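Serpin B3 (Homo sapiens, PDB 2ZV6) probably inhibits proteases as a serpin, through a mobile reactive site loop that acts as bait for the target enzyme. Local coordinates at residues A[183-188]-A[332-337]; A[171-176]-A[338-343]; A[43-48]-A[187-192]. All coordinates share one frame; numbering follows the deposited sequence.

Contact 1 (A[183-188]-A[332-337]); sequences TTLVLV and RGLVLS
Thr184 and Ser337 both have their hydroxyls turned back over their own backbone N, with chi1 at 12° and -15°. This brings the two side chains together where 183-188 meets 332-337. Ser337 OG sits at the centre of a small polar cluster. It accepts a hydrogen bond from Thr184 N at 3.2 Å. As a donor it has two carbonyls within reach, Leu185 O at 3.1 Å and Val335 O at 2.7 Å, and its proton cannot be assigned to either. Thr184 OG1 also points to Val335 O, but the modelled separation is too short to be trusted in detail. The backbone adds one bond, Ser337 N to Leu185 O, at 3.3 Å. It is bent, with the N-H lying above the carbonyl plane and not on a lone pair.

Apolar side chains pack beside this cluster. Leu334 and Leu185 cross at about a right angle, and Leu185 CD2 rests on Leu334 CG at 3.6 Å. The CD1 branch of Leu334 turns instead to Thr184, 3.8 Å from its CB. The two side chains run past each other in opposite directions. Leu185 CB lies against Leu336 CD2 at 4.2 Å. Met328 of helix 326-329 touches both Leu185 and Leu334 and extends this apolar patch. Thr183 CG2 touches Ser337 too, 3.7 Å from its CB, while Thr183 OG1 is bonded to Gly180 O.

The short segments diverge by 70°, so strand pairing is only starting here. They lead into strands 185-193 and 336-346, which run parallel as the central neighbours, s3A and s5A, of serpin beta-sheet A. This is the starting end of that pair.

Contact 2 (A[171-176]-A[338-343]); sequences KNLIPE and GVLHKA
Leu173 packs on Leu340 and Lys342 where the segment following helix 151-165, helix F of the serpin fold, crosses the outer face of beta-sheet A. The strand beneath is 336-346, or s5A. Leu173 spreads its two methyls over it. CD1 meets Leu340 CB at 3.4 Å, and CD2 meets Lys342 CB at 3.7 Å. In both pairs the side chains slide past each other in opposite directions. Ile174 comes at about a right angle to Leu340, with its CG1 4.1 Å from Leu340 CG. Leu173 also touches Val188 on the neighbouring strand 185-193, so it spans the line between the two strands.

Lys342 stands extended along its whole length. CD passes Leu173 CD2 at 3.8 Å, and NZ reaches Lys171 O in a weak hydrogen bond of 3.4 Å. The backbone of Ile174 is held from the helix side, its N by Asn159 and its O by Arg155.

The hydrogen bonds of Ile174 run to the helix, and the one bond across to the strand is weak. Contact with the strand is mainly apolar, which is consistent with the displacement expected here if a serpin's reactive site loop inserts between s3A and s5A.

Contact 3 (A[43-48]-A[187-192]); sequences ISITSA and LVNAIY
Asn189 rises from strand 187-192 with its amide between Ser44 and Ala48 of helix 43-48. Its CG is anti to the backbone N (chi1 -156°), which stands the amide up toward the helix. The CB of Ala48 lies over one face of the amide, 3.8 Å from Asn189 CG. Ser44 OG approaches from the opposite face, tilted well out of the amide plane. It is 3.0 Å from Asn189 OD1. Ser44 OG has a weak hydrogen bond with His341 NE2 on the adjacent strand 336-346. Ile45 crosses the asparagine at about a right angle, and its CG1 is 3.6 Å from Asn189 ND2.

These residues belong to the shutter region of the serpin fold. There helix B, here 42-54, lies under the middle of s3A and s5A, the strands between which the reactive site loop inserts in serpins. The helix and strand segments run nearly antiparallel, at 154°, with 8.8 Å between their axes.

The helix turn itself is well tied. Ser44 O accepts both Ala48 N, at 2.9 Å, and the hydroxyl of Ser47, which is tilted 30° from the carbonyl plane.

Apolar contacts flank the amide along the strand. The CD2 of Leu187 meets the CB of Ala48 at 4.1 Å. Two residues beyond Asn189, the CD1 of Ile191 reaches Ser44 CB, also at 4.1 Å.

How the contacts relate
All three contacts gather on strands 185-193 and 336-346, neighbours in beta-sheet A. Their order along the chain is 43-48, 171-176, 183-192, then 332-343. Contact 1 lies where the two strands begin, with its centre about 15 Å from that of contact 2 and about 16 Å from that of contact 3. Contacts 2 and 3 are about 11 Å apart, centre to centre, on opposite faces of the sheet. The loop after helix 151-165 lies on one face and helix 42-54 on the other. Strands 185-193 and 336-346 bond directly to each other, with no strand between them, as expected for a serpin whose reactive site loop is not inserted.

Contact 1 (A[183-188]-A[332-337])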
loop_
_atom_site.group_PDB
_atom_site.type_symbol
_atom_site.label_atom_id
_atom_site.label_comp_id
_atom_site.label_asym_id
_atom_site.label_seq_id
_atom_site.Cartn_x
_atom_site.Cartn_y
_atom_site.Cartn_z
ATOM N N THR A 183 2.725 -25.146 7.130
ATOM C CA THR A 183 3.256 -23.824 6.818
ATOM C C THR A 183 4.627 -23.583 7.433
ATOM O O THR A 183 4.827 -23.790 8.629
ATOM C CB THR A 183 2.333 -22.723 7.322
ATOM O OG1 THR A 183 0.969 -23.114 7.120
ATOM C CG2 THR A 183 2.617 -21.429 6.582
ATOM N N THR A 184 5.571 -23.144 6.611
ATOM C CA THR A 184 6.912 -22.860 7.096
ATOM C C THR A 184 6.964 -21.397 7.507
ATOM O O THR A 184 7.098 -21.065 8.688
ATOM C CB THR A 184 7.979 -23.066 6.004
ATOM O OG1 THR A 184 7.341 -23.210 4.726
ATOM C CG2 THR A 184 8.821 -24.284 6.307
ATOM N N LEU A 185 6.835 -20.532 6.505
ATOM C CA LEU A 185 6.893 -19.086 6.679
ATOM C C LEU A 185 5.575 -18.424 6.292
ATOM O O LEU A 185 4.731 -19.032 5.637
ATOM C CB LEU A 185 8.024 -18.516 5.811
ATOM C CG LEU A 185 8.908 -17.379 6.325
ATOM C CD1 LEU A 185 8.767 -17.247 7.839
ATOM C CD2 LEU A 185 10.356 -17.654 5.922
ATOM N N VAL A 186 5.418 -17.169 6.700
ATOM C CA VAL A 186 4.222 -16.381 6.411
ATOM C C VAL A 186 4.513 -14.906 6.675
ATOM O O VAL A 186 4.568 -14.464 7.822
ATOM C CB VAL A 186 3.015 -16.774 7.303
ATOM C CG1 VAL A 186 1.889 -15.773 7.100
ATOM C CG2 VAL A 186 2.530 -18.161 6.972
ATOM N N LEU A 187 4.699 -14.146 5.609
ATOM C CA LEU A 187 4.977 -12.727 5.736
ATOM C C LEU A 187 3.667 -11.975 5.892
ATOM O O LEU A 187 2.780 -12.080 5.046
ATOM C CB LEU A 187 5.718 -12.222 4.497
ATOM C CG LEU A 187 6.204 -10.772 4.470
ATOM C CD1 LEU A 187 6.205 -10.154 5.861
ATOM C CD2 LEU A 187 7.609 -10.749 3.903
ATOM N N VAL A 188 3.540 -11.231 6.988
ATOM C CA VAL A 188 2.339 -10.439 7.239
ATOM C C VAL A 188 2.669 -8.987 6.954
ATOM O O VAL A 188 3.750 -8.516 7.304
ATOM C CB VAL A 188 1.863 -10.560 8.687
ATOM C CG1 VAL A 188 1.240 -9.241 9.145
ATOM C CG2 VAL A 188 0.856 -11.705 8.793
ATOM N N ARG A 332 19.253 -24.074 4.531
ATOM C CA ARG A 332 18.134 -23.982 3.595
ATOM C C ARG A 332 17.032 -24.900 4.101
ATOM O O ARG A 332 17.267 -25.723 4.992
ATOM C CB ARG A 332 18.545 -24.442 2.202
ATOM C CG ARG A 332 19.623 -23.618 1.543
ATOM C CD ARG A 332 19.519 -23.779 0.050
ATOM N NE ARG A 332 18.211 -24.322 -0.307
ATOM C CZ ARG A 332 17.862 -24.681 -1.533
ATOM N NH1 ARG A 332 18.727 -24.555 -2.531
ATOM N NH2 ARG A 332 16.649 -25.164 -1.759
ATOM N N GLY A 333 15.836 -24.774 3.537
ATOM C CA GLY A 333 14.743 -25.627 3.970
ATOM C C GLY A 333 13.546 -24.807 4.367
ATOM O O GLY A 333 12.430 -25.303 4.489
ATOM N N LEU A 334 13.788 -23.527 4.585
ATOM C CA LEU A 334 12.715 -22.617 4.949
ATOM C C LEU A 334 12.131 -22.092 3.630
ATOM O O LEU A 334 12.875 -21.643 2.744
ATOM C CB LEU A 334 13.283 -21.482 5.805
ATOM C CG LEU A 334 12.323 -20.590 6.593
ATOM C CD1 LEU A 334 11.168 -21.387 7.258
ATOM C CD2 LEU A 334 13.174 -19.853 7.604
ATOM N N VAL A 335 10.813 -22.169 3.492
ATOM C CA VAL A 335 10.174 -21.727 2.260
ATOM C C VAL A 335 8.956 -20.879 2.541
ATOM O O VAL A 335 8.015 -21.334 3.218
ATOM C CB VAL A 335 9.701 -22.927 1.388
ATOM C CG1 VAL A 335 8.858 -22.428 0.254
ATOM C CG2 VAL A 335 10.873 -23.690 0.827
ATOM N N LEU A 336 8.975 -19.659 2.000
ATOM C CA LEU A 336 7.869 -18.722 2.144
ATOM C C LEU A 336 6.616 -19.428 1.646
ATOM O O LEU A 336 6.600 -19.956 0.524
ATOM C CB LEU A 336 8.129 -17.461 1.315
ATOM C CG LEU A 336 7.638 -16.125 1.894
ATOM C CD1 LEU A 336 7.393 -15.162 0.746
ATOM C CD2 LEU A 336 6.356 -16.303 2.715
ATOM N N SER A 337 5.581 -19.429 2.481
ATOM C CA SER A 337 4.327 -20.102 2.178
ATOM C C SER A 337 3.131 -19.169 2.241
ATOM O O SER A 337 2.196 -19.404 3.002
ATOM C CB SER A 337 4.136 -21.249 3.173
ATOM O OG SER A 337 5.358 -21.525 3.857
#

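Contact 2 (A[171-176]-A[338-343])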
loop_
_atom_site.group_PDB
_atom_site.type_symbol
_atom_site.label_atom_id
_atom_site.label_comp_id
_atom_site.label_asym_id
_atom_site.label_seq_id
_atom_site.Cartn_x
_atom_site.Cartn_y
_atom_site.Cartn_z
ATOM N N LYS A 171 -8.404 -6.221 11.484
ATOM C CA LYS A 171 -8.638 -7.438 12.249
ATOM C C LYS A 171 -8.779 -8.709 11.420
ATOM O O LYS A 171 -9.398 -8.708 10.356
ATOM C CB LYS A 171 -9.888 -7.273 13.114
ATOM C CG LYS A 171 -10.525 -5.895 13.041
ATOM C CD LYS A 171 -10.218 -5.089 14.297
ATOM C CE LYS A 171 -11.454 -4.906 15.172
ATOM N NZ LYS A 171 -11.138 -4.159 16.421
ATOM N N ASN A 172 -8.199 -9.792 11.930
ATOM C CA ASN A 172 -8.263 -11.097 11.285
ATOM C C ASN A 172 -7.587 -11.145 9.923
ATOM O O ASN A 172 -8.164 -11.636 8.952
ATOM C CB ASN A 172 -9.723 -11.541 11.156
ATOM C CG ASN A 172 -10.466 -11.494 12.484
ATOM O OD1 ASN A 172 -11.656 -11.793 12.556
ATOM N ND2 ASN A 172 -9.762 -11.118 13.546
ATOM N N LEU A 173 -6.355 -10.648 9.866
ATOM C CA LEU A 173 -5.584 -10.637 8.628
ATOM C C LEU A 173 -5.606 -12.006 7.969
ATOM O O LEU A 173 -5.327 -12.133 6.775
ATOM C CB LEU A 173 -4.133 -10.247 8.905
ATOM C CG LEU A 173 -3.346 -9.555 7.790
ATOM C CD1 LEU A 173 -1.985 -10.193 7.677
ATOM C CD2 LEU A 173 -4.077 -9.651 6.470
ATOM N N ILE A 174 -5.929 -13.032 8.754
ATOM C CA ILE A 174 -5.986 -14.398 8.245
ATOM C C ILE A 174 -7.269 -15.105 8.651
ATOM O O ILE A 174 -7.589 -15.191 9.832
ATOM C CB ILE A 174 -4.803 -15.238 8.750
ATOM C CG1 ILE A 174 -3.482 -14.605 8.303
ATOM C CG2 ILE A 174 -4.923 -16.655 8.216
ATOM C CD1 ILE A 174 -2.346 -14.787 9.285
ATOM N N PRO A 175 -8.026 -15.612 7.666
ATOM C CA PRO A 175 -9.284 -16.322 7.905
ATOM C C PRO A 175 -9.050 -17.808 8.157
ATOM O O PRO A 175 -7.999 -18.351 7.805
ATOM C CB PRO A 175 -10.070 -16.083 6.627
ATOM C CG PRO A 175 -9.011 -16.008 5.572
ATOM C CD PRO A 175 -7.733 -15.517 6.224
ATOM N N GLU A 176 -10.040 -18.457 8.759
ATOM C CA GLU A 176 -9.937 -19.874 9.063
ATOM C C GLU A 176 -9.513 -20.672 7.841
ATOM O O GLU A 176 -9.790 -20.285 6.705
ATOM C CB GLU A 176 -11.273 -20.387 9.588
ATOM C CG GLU A 176 -11.766 -19.618 10.795
ATOM C CD GLU A 176 -12.890 -20.323 11.517
ATOM O OE1 GLU A 176 -13.037 -21.548 11.329
ATOM O OE2 GLU A 176 -13.623 -19.650 12.272
ATOM N N GLY A 338 3.148 -18.118 1.438
ATOM C CA GLY A 338 2.039 -17.185 1.471
ATOM C C GLY A 338 2.450 -15.854 2.072
ATOM O O GLY A 338 3.270 -15.798 2.992
ATOM N N VAL A 339 1.867 -14.784 1.540
ATOM C CA VAL A 339 2.153 -13.428 1.975
ATOM C C VAL A 339 0.856 -12.646 2.066
ATOM O O VAL A 339 0.157 -12.472 1.069
ATOM C CB VAL A 339 3.081 -12.736 0.975
ATOM C CG1 VAL A 339 3.270 -11.281 1.362
ATOM C CG2 VAL A 339 4.415 -13.476 0.919
ATOM N N LEU A 340 0.540 -12.170 3.264
ATOM C CA LEU A 340 -0.687 -11.414 3.485
ATOM C C LEU A 340 -0.462 -9.905 3.553
ATOM O O LEU A 340 0.335 -9.439 4.369
ATOM C CB LEU A 340 -1.348 -11.878 4.786
ATOM C CG LEU A 340 -2.217 -13.132 4.735
ATOM C CD1 LEU A 340 -3.584 -12.769 4.185
ATOM C CD2 LEU A 340 -1.546 -14.187 3.880
ATOM N N HIS A 341 -1.153 -9.151 2.689
ATOM C CA HIS A 341 -1.068 -7.681 2.680
ATOM C C HIS A 341 -2.460 -7.100 2.865
ATOM O O HIS A 341 -3.415 -7.549 2.236
ATOM C CB HIS A 341 -0.492 -7.138 1.377
ATOM C CG HIS A 341 -0.362 -5.642 1.362
ATOM N ND1 HIS A 341 -1.320 -4.814 0.820
ATOM C CD2 HIS A 341 0.615 -4.825 1.826
ATOM C CE1 HIS A 341 -0.940 -3.554 0.945
ATOM N NE2 HIS A 341 0.233 -3.533 1.552
ATOM N N LYS A 342 -2.572 -6.092 3.723
ATOM C CA LYS A 342 -3.868 -5.487 3.992
ATOM C C LYS A 342 -3.775 -4.008 4.302
ATOM O O LYS A 342 -3.215 -3.621 5.326
ATOM C CB LYS A 342 -4.533 -6.188 5.164
ATOM C CG LYS A 342 -5.987 -5.830 5.340
ATOM C CD LYS A 342 -6.701 -6.960 6.049
ATOM C CE LYS A 342 -8.111 -6.587 6.463
ATOM N NZ LYS A 342 -8.794 -7.745 7.118
ATOM N N ALA A 343 -4.340 -3.185 3.421
ATOM C CA ALA A 343 -4.324 -1.744 3.613
ATOM C C ALA A 343 -5.701 -1.278 4.066
ATOM O O ALA A 343 -6.724 -1.837 3.657
ATOM C CB ALA A 343 -3.926 -1.043 2.319
#

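Contact 3 (A[43-48]-A[187-192])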
loop_
_atom_site.group_PDB
_atom_site.type_symbol
_atom_site.label_atom_id
_atom_site.label_comp_id
_atom_site.label_asym_id
_atom_site.label_seq_id
_atom_site.Cartn_x
_atom_site.Cartn_y
_atom_site.Cartn_z
ATOM N N ILE A 43 4.790 0.768 -0.685
ATOM C CA ILE A 43 5.934 0.932 0.183
ATOM C C ILE A 43 5.980 -0.116 1.285
ATOM O O ILE A 43 7.047 -0.637 1.613
ATOM C CB ILE A 43 5.941 2.342 0.808
ATOM C CG1 ILE A 43 7.357 2.699 1.248
ATOM C CG2 ILE A 43 4.979 2.403 1.964
ATOM C CD1 ILE A 43 8.372 2.588 0.119
ATOM N N SER A 44 4.826 -0.430 1.858
ATOM C CA SER A 44 4.801 -1.411 2.926
ATOM C C SER A 44 5.278 -2.735 2.367
ATOM O O SER A 44 6.154 -3.384 2.950
ATOM C CB SER A 44 3.390 -1.553 3.496
ATOM O OG SER A 44 2.811 -2.782 3.126
ATOM N N ILE A 45 4.696 -3.120 1.232
ATOM C CA ILE A 45 5.031 -4.359 0.530
ATOM C C ILE A 45 6.511 -4.376 0.148
ATOM O O ILE A 45 7.244 -5.299 0.509
ATOM C CB ILE A 45 4.188 -4.499 -0.744
ATOM C CG1 ILE A 45 2.784 -4.975 -0.383
ATOM C CG2 ILE A 45 4.850 -5.455 -1.709
ATOM C CD1 ILE A 45 1.699 -4.177 -1.059
ATOM N N THR A 46 6.947 -3.358 -0.588
ATOM C CA THR A 46 8.341 -3.269 -1.004
ATOM C C THR A 46 9.292 -3.570 0.152
ATOM O O THR A 46 10.252 -4.323 0.000
ATOM C CB THR A 46 8.681 -1.869 -1.532
ATOM O OG1 THR A 46 7.652 -1.431 -2.424
ATOM C CG2 THR A 46 10.016 -1.885 -2.260
ATOM N N SER A 47 9.021 -2.969 1.307
ATOM C CA SER A 47 9.856 -3.157 2.493
ATOM C C SER A 47 9.733 -4.574 3.019
ATOM O O SER A 47 10.732 -5.221 3.334
ATOM C CB SER A 47 9.454 -2.164 3.590
ATOM O OG SER A 47 8.178 -2.475 4.125
ATOM N N ALA A 48 8.495 -5.044 3.121
ATOM C CA ALA A 48 8.229 -6.384 3.592
ATOM C C ALA A 48 9.189 -7.363 2.887
ATOM O O ALA A 48 9.735 -8.286 3.504
ATOM C CB ALA A 48 6.774 -6.737 3.299
ATOM N N LEU A 187 4.699 -14.146 5.609
ATOM C CA LEU A 187 4.977 -12.727 5.736
ATOM C C LEU A 187 3.667 -11.975 5.892
ATOM O O LEU A 187 2.780 -12.080 5.046
ATOM C CB LEU A 187 5.718 -12.222 4.497
ATOM C CG LEU A 187 6.204 -10.772 4.470
ATOM C CD1 LEU A 187 6.205 -10.154 5.861
ATOM C CD2 LEU A 187 7.609 -10.749 3.903
ATOM N N VAL A 188 3.540 -11.231 6.988
ATOM C CA VAL A 188 2.339 -10.439 7.239
ATOM C C VAL A 188 2.669 -8.987 6.954
ATOM O O VAL A 188 3.750 -8.516 7.304
ATOM C CB VAL A 188 1.863 -10.560 8.687
ATOM C CG1 VAL A 188 1.240 -9.241 9.145
ATOM C CG2 VAL A 188 0.856 -11.705 8.793
ATOM N N ASN A 189 1.732 -8.279 6.333
ATOM C CA ASN A 189 1.959 -6.885 5.972
ATOM C C ASN A 189 0.701 -6.038 6.046
ATOM O O ASN A 189 0.209 -5.568 5.020
ATOM C CB ASN A 189 2.536 -6.820 4.553
ATOM C CG ASN A 189 3.331 -5.562 4.301
ATOM O OD1 ASN A 189 3.597 -4.785 5.219
ATOM N ND2 ASN A 189 3.720 -5.354 3.042
ATOM N N ALA A 190 0.176 -5.851 7.255
ATOM C CA ALA A 190 -1.015 -5.029 7.452
ATOM C C ALA A 190 -0.577 -3.566 7.596
ATOM O O ALA A 190 0.576 -3.285 7.934
ATOM C CB ALA A 190 -1.779 -5.483 8.689
ATOM N N ILE A 191 -1.487 -2.637 7.313
ATOM C CA ILE A 191 -1.166 -1.219 7.411
ATOM C C ILE A 191 -2.410 -0.349 7.463
ATOM O O ILE A 191 -3.339 -0.525 6.674
ATOM C CB ILE A 191 -0.301 -0.745 6.232
ATOM C CG1 ILE A 191 0.057 0.726 6.438
ATOM C CG2 ILE A 191 -1.041 -0.957 4.905
ATOM C CD1 ILE A 191 1.361 1.143 5.789
ATOM N N TYR A 192 -2.413 0.589 8.404
ATOM C CA TYR A 192 -3.535 1.497 8.584
ATOM C C TYR A 192 -3.093 2.956 8.548
ATOM O O TYR A 192 -2.037 3.304 9.073
ATOM C CB TYR A 192 -4.233 1.224 9.915
ATOM C CG TYR A 192 -5.183 2.329 10.271
ATOM C CD1 TYR A 192 -6.536 2.228 9.965
ATOM C CD2 TYR A 192 -4.718 3.516 10.841
ATOM C CE1 TYR A 192 -7.406 3.283 10.211
ATOM C CE2 TYR A 192 -5.575 4.575 11.090
ATOM C CZ TYR A 192 -6.918 4.455 10.772
ATOM O OH TYR A 192 -7.769 5.509 11.006
#